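Local coordinates for putative dihydrodipicolinate synthase family protein (Coccidioides immitis, PDB 3QFE) that is of undescribed function but belongs to the dihydrodipicolinate synthetase family of TIM-barrel proteins, at residues 35-47 / 220-232. Numbering follows the deposited sequence.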
loop_
_atom_site.group_PDB
_atom_site.type_symbol
_atom_site.label_atom_id
_atom_site.label_comp_id
_atom_site.label_asym_id
_atom_site.label_seq_id
_atom_site.Cartn_x
_atom_site.Cartn_y
_atom_site.Cartn_z
ATOM N N GLU A 35 -3.855 15.763 3.706
ATOM C CA GLU A 35 -4.997 15.810 2.802
ATOM C C GLU A 35 -4.584 16.220 1.362
ATOM O O GLU A 35 -5.030 15.588 0.397
ATOM C CB GLU A 35 -6.086 16.742 3.327
ATOM C CG GLU A 35 -7.440 16.470 2.693
ATOM C CD GLU A 35 -8.456 17.565 2.958
ATOM O OE1 GLU A 35 -8.216 18.360 3.876
ATOM O OE2 GLU A 35 -9.497 17.646 2.259
ATOM N N ARG A 36 -3.738 17.249 1.246
ATOM C CA ARG A 36 -3.199 17.686 -0.041
ATOM C C ARG A 36 -2.523 16.546 -0.757
ATOM O O ARG A 36 -2.703 16.366 -1.963
ATOM C CB ARG A 36 -2.186 18.827 0.123
ATOM C CG ARG A 36 -2.796 20.109 0.598
ATOM C CD ARG A 36 -1.827 21.269 0.503
ATOM N NE ARG A 36 -2.511 22.519 0.833
ATOM C CZ ARG A 36 -1.900 23.691 0.957
ATOM N NH1 ARG A 36 -2.607 24.779 1.254
ATOM N NH2 ARG A 36 -0.585 23.775 0.783
ATOM N N TYR A 37 -1.748 15.768 -0.003
ATOM C CA TYR A 37 -0.913 14.709 -0.549
ATOM C C TYR A 37 -1.736 13.516 -1.025
ATOM O O TYR A 37 -1.572 13.064 -2.147
ATOM C CB TYR A 37 0.119 14.278 0.496
ATOM C CG TYR A 37 1.060 13.186 0.031
ATOM C CD1 TYR A 37 2.065 13.450 -0.912
ATOM C CD2 TYR A 37 0.941 11.897 0.518
ATOM C CE1 TYR A 37 2.940 12.456 -1.341
ATOM C CE2 TYR A 37 1.801 10.887 0.094
ATOM C CZ TYR A 37 2.803 11.174 -0.839
ATOM O OH TYR A 37 3.661 10.166 -1.260
ATOM N N TYR A 38 -2.638 13.026 -0.175
ATOM C CA TYR A 38 -3.559 11.957 -0.554
ATOM C C TYR A 38 -4.377 12.334 -1.795
ATOM O O TYR A 38 -4.590 11.498 -2.683
ATOM C CB TYR A 38 -4.551 11.691 0.567
ATOM C CG TYR A 38 -4.064 10.960 1.815
ATOM C CD1 TYR A 38 -3.010 10.072 1.781
ATOM C CD2 TYR A 38 -4.728 11.136 3.025
ATOM C CE1 TYR A 38 -2.611 9.395 2.932
ATOM C CE2 TYR A 38 -4.354 10.453 4.174
ATOM C CZ TYR A 38 -3.295 9.591 4.119
ATOM O OH TYR A 38 -2.921 8.933 5.251
ATOM N N ALA A 39 -4.868 13.580 -1.834
ATOM C CA ALA A 39 -5.689 14.040 -2.936
ATOM C C ALA A 39 -4.848 14.042 -4.221
ATOM O O ALA A 39 -5.289 13.554 -5.267
ATOM C CB ALA A 39 -6.256 15.396 -2.644
ATOM N N TYR A 40 -3.623 14.544 -4.131
ATOM C CA TYR A 40 -2.731 14.531 -5.281
ATOM C C TYR A 40 -2.509 13.095 -5.801
ATOM O O TYR A 40 -2.579 12.840 -7.020
ATOM C CB TYR A 40 -1.393 15.159 -4.927
ATOM C CG TYR A 40 -0.478 15.223 -6.127
ATOM C CD1 TYR A 40 -0.604 16.249 -7.066
ATOM C CD2 TYR A 40 0.490 14.243 -6.338
ATOM C CE1 TYR A 40 0.216 16.301 -8.164
ATOM C CE2 TYR A 40 1.311 14.281 -7.451
ATOM C CZ TYR A 40 1.169 15.305 -8.359
ATOM O OH TYR A 40 1.977 15.353 -9.463
ATOM N N LEU A 41 -2.235 12.157 -4.889
ATOM C CA LEU A 41 -2.010 10.759 -5.304
ATOM C C LEU A 41 -3.251 10.161 -5.973
ATOM O O LEU A 41 -3.142 9.474 -6.997
ATOM C CB LEU A 41 -1.581 9.870 -4.129
ATOM C CG LEU A 41 -0.262 10.159 -3.416
ATOM C CD1 LEU A 41 -0.099 9.120 -2.319
ATOM C CD2 LEU A 41 0.927 10.118 -4.359
ATOM N N ALA A 42 -4.425 10.428 -5.422
ATOM C CA ALA A 42 -5.635 9.825 -5.989
ATOM C C ALA A 42 -5.971 10.380 -7.357
ATOM O O ALA A 42 -6.675 9.726 -8.131
ATOM C CB ALA A 42 -6.825 9.958 -5.049
ATOM N N ARG A 43 -5.451 11.565 -7.651
ATOM C CA ARG A 43 -5.666 12.221 -8.937
ATOM C C ARG A 43 -4.550 11.914 -9.981
ATOM O O ARG A 43 -4.486 12.524 -11.076
ATOM C CB ARG A 43 -5.854 13.734 -8.690
ATOM C CG ARG A 43 -7.182 14.045 -7.952
ATOM C CD ARG A 43 -8.378 14.149 -8.930
ATOM N NE ARG A 43 -7.987 14.982 -10.065
ATOM C CZ ARG A 43 -7.885 16.310 -10.011
ATOM N NH1 ARG A 43 -8.214 16.982 -8.897
ATOM N NH2 ARG A 43 -7.443 16.965 -11.074
ATOM N N SER A 44 -3.687 10.951 -9.652
ATOM C CA SER A 44 -2.575 10.627 -10.544
ATOM C C SER A 44 -2.693 9.260 -11.203
ATOM O O SER A 44 -1.686 8.645 -11.531
ATOM C CB SER A 44 -1.243 10.719 -9.814
ATOM O OG SER A 44 -1.086 11.960 -9.195
ATOM N N GLY A 45 -3.905 8.763 -11.379
ATOM C CA GLY A 45 -4.094 7.531 -12.128
ATOM C C GLY A 45 -4.107 6.275 -11.266
ATOM O O GLY A 45 -4.147 5.176 -11.781
ATOM N N LEU A 46 -4.085 6.414 -9.952
ATOM C CA LEU A 46 -4.073 5.225 -9.102
ATOM C C LEU A 46 -5.445 4.582 -9.026
ATOM O O LEU A 46 -6.470 5.251 -9.158
ATOM C CB LEU A 46 -3.580 5.558 -7.685
ATOM C CG LEU A 46 -2.173 6.148 -7.554
ATOM C CD1 LEU A 46 -1.924 6.506 -6.109
ATOM C CD2 LEU A 46 -1.110 5.204 -8.073
ATOM N N THR A 47 -5.466 3.283 -8.797
ATOM C CA THR A 47 -6.725 2.585 -8.586
ATOM C C THR A 47 -7.269 2.837 -7.164
ATOM O O THR A 47 -8.452 3.041 -6.981
ATOM C CB THR A 47 -6.582 1.074 -8.866
ATOM O OG1 THR A 47 -6.170 0.887 -10.226
ATOM C CG2 THR A 47 -7.930 0.332 -8.620
ATOM N N ALA A 220 5.025 0.838 -2.990
ATOM C CA ALA A 220 5.672 1.930 -2.249
ATOM C C ALA A 220 6.125 3.079 -3.143
ATOM O O ALA A 220 5.997 4.242 -2.775
ATOM C CB ALA A 220 6.862 1.401 -1.459
ATOM N N PHE A 221 6.642 2.743 -4.320
ATOM C CA PHE A 221 7.270 3.703 -5.219
ATOM C C PHE A 221 6.248 4.588 -5.939
ATOM O O PHE A 221 6.610 5.596 -6.556
ATOM C CB PHE A 221 8.117 2.949 -6.242
ATOM C CG PHE A 221 9.129 3.804 -6.952
ATOM C CD1 PHE A 221 10.009 4.609 -6.229
ATOM C CD2 PHE A 221 9.208 3.795 -8.334
ATOM C CE1 PHE A 221 10.947 5.381 -6.866
ATOM C CE2 PHE A 221 10.151 4.564 -8.988
ATOM C CZ PHE A 221 11.025 5.358 -8.257
ATOM N N ALA A 222 4.976 4.203 -5.873
ATOM C CA ALA A 222 3.896 5.021 -6.413
ATOM C C ALA A 222 3.695 6.243 -5.529
ATOM O O ALA A 222 3.041 7.177 -5.941
ATOM C CB ALA A 222 2.605 4.216 -6.508
ATOM N N ASN A 223 4.254 6.228 -4.317
ATOM C CA ASN A 223 4.352 7.445 -3.489
ATOM C C ASN A 223 5.173 8.508 -4.192
ATOM O O ASN A 223 4.893 9.705 -4.068
ATOM C CB ASN A 223 5.054 7.175 -2.157
ATOM C CG ASN A 223 4.110 6.699 -1.077
ATOM O OD1 ASN A 223 3.287 7.466 -0.571
ATOM N ND2 ASN A 223 4.260 5.439 -0.672
ATOM N N VAL A 224 6.204 8.067 -4.905
ATOM C CA VAL A 224 7.190 8.984 -5.451
ATOM C C VAL A 224 6.817 9.481 -6.846
ATOM O O VAL A 224 6.802 10.686 -7.094
ATOM C CB VAL A 224 8.574 8.342 -5.465
ATOM C CG1 VAL A 224 9.627 9.399 -5.778
ATOM C CG2 VAL A 224 8.844 7.700 -4.109
ATOM N N PHE A 225 6.493 8.544 -7.739
ATOM C CA PHE A 225 6.120 8.853 -9.116
ATOM C C PHE A 225 4.822 8.146 -9.499
ATOM O O PHE A 225 4.827 7.188 -10.255
ATOM C CB PHE A 225 7.276 8.482 -10.041
ATOM C CG PHE A 225 8.567 9.187 -9.705
ATOM C CD1 PHE A 225 8.657 10.557 -9.766
ATOM C CD2 PHE A 225 9.683 8.474 -9.323
ATOM C CE1 PHE A 225 9.846 11.203 -9.439
ATOM C CE2 PHE A 225 10.874 9.107 -9.026
ATOM C CZ PHE A 225 10.957 10.468 -9.073
ATOM N N PRO A 226 3.687 8.615 -8.973
ATOM C CA PRO A 226 2.473 7.846 -9.184
ATOM C C PRO A 226 2.005 7.769 -10.640
ATOM O O PRO A 226 1.470 6.730 -11.051
ATOM C CB PRO A 226 1.443 8.562 -8.293
ATOM C CG PRO A 226 1.982 9.951 -8.100
ATOM C CD PRO A 226 3.474 9.765 -8.064
ATOM N N LYS A 227 2.197 8.839 -11.413
ATOM C CA LYS A 227 1.754 8.857 -12.816
ATOM C C LYS A 227 2.538 7.828 -13.620
ATOM O O LYS A 227 1.968 7.068 -14.421
ATOM C CB LYS A 227 1.932 10.242 -13.456
ATOM C CG LYS A 227 0.656 11.014 -13.695
ATOM C CD LYS A 227 -0.431 10.164 -14.375
ATOM C CE LYS A 227 -1.143 10.928 -15.460
ATOM N NZ LYS A 227 -2.280 10.158 -15.987
ATOM N N THR A 228 3.853 7.804 -13.400
ATOM C CA THR A 228 4.721 6.824 -14.062
ATOM C C THR A 228 4.292 5.395 -13.733
ATOM O O THR A 228 4.086 4.591 -14.636
ATOM C CB THR A 228 6.207 7.060 -13.749
ATOM O OG1 THR A 228 6.536 8.414 -14.065
ATOM C CG2 THR A 228 7.092 6.150 -14.585
ATOM N N VAL A 229 4.107 5.087 -12.458
ATOM C CA VAL A 229 3.733 3.731 -12.098
ATOM C C VAL A 229 2.371 3.378 -12.705
ATOM O O VAL A 229 2.185 2.258 -13.165
ATOM C CB VAL A 229 3.758 3.480 -10.553
ATOM C CG1 VAL A 229 3.159 2.135 -10.225
ATOM C CG2 VAL A 229 5.160 3.503 -10.041
ATOM N N SER A 230 1.432 4.324 -12.722
ATOM C CA SER A 230 0.145 4.080 -13.364
ATOM C C SER A 230 0.289 3.925 -14.860
ATOM O O SER A 230 -0.447 3.150 -15.450
ATOM C CB SER A 230 -0.850 5.212 -13.112
ATOM O OG SER A 230 -1.049 5.385 -11.735
ATOM N N LYS A 231 1.187 4.691 -15.486
ATOM C CA LYS A 231 1.399 4.534 -16.924
ATOM C C LYS A 231 1.868 3.114 -17.231
ATOM O O LYS A 231 1.393 2.506 -18.181
ATOM C CB LYS A 231 2.362 5.583 -17.514
ATOM N N ILE A 232 2.767 2.575 -16.410
ATOM C CA ILE A 232 3.259 1.218 -16.635
ATOM C C ILE A 232 2.092 0.238 -16.670
ATOM O O ILE A 232 1.937 -0.510 -17.636
ATOM C CB ILE A 232 4.313 0.798 -15.603
ATOM C CG1 ILE A 232 5.577 1.629 -15.794
ATOM C CG2 ILE A 232 4.649 -0.679 -15.754
ATOM C CD1 ILE A 232 6.553 1.540 -14.645
#
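Pro226, in the first turn of helix 226-237, packs against Leu41, Ser44 and Leu46. Its CG lies 3.9 Å from Leu41 CD2 and 3.7 Å from Ser44 CB. The side chains of Leu41 and Pro226 cross at about a right angle. Leu46 CD2 touches both Pro226 CB and Ala222 CB, 4.2 Å from the latter.

One turn on in helix 226-237, Ser230 meets Gly45, with Gly45 O 3.1 Å from Ser230 OG. The serine hydroxyl is already bonded to Pro226 O. Its OG is turned beside its own backbone N (chi1 -58°), which aims it back down the helix. Ser230 N reaches the same oxygen from the opposite face of the carbonyl plane. Ser44 OG likewise turns back and bonds Tyr40 O at 2.8 Å, and the same OG sits over the rim of one face of the Tyr40 ring. The Lys227 chain bends so that CD rests 3.5 Å from Ser44 O.

The polar edge is Tyr37 with Asn223. Tyr37 OH lies 2.8 Å from Asn223 OD1 and also close to Asn223 O. Ring and amide planes are nearly coplanar, 5° apart, with OD1 at the ring edge. Asn223 ND2 bonds Ala220 O in its carbonyl plane, while Pro17 O and Val19 N also hold the amide, fixing its rotation.

The contact joins the first barrel helix, 31-42, and the loop after it to the turn after strand 216-218 and the start of helix 226-237, outside the place where the last strand meets strand 13-17. Cys16 of strand 13-17 touches Leu41, Leu46 and Asn223. Helix 297-317 packs on Pro226 through Glu314.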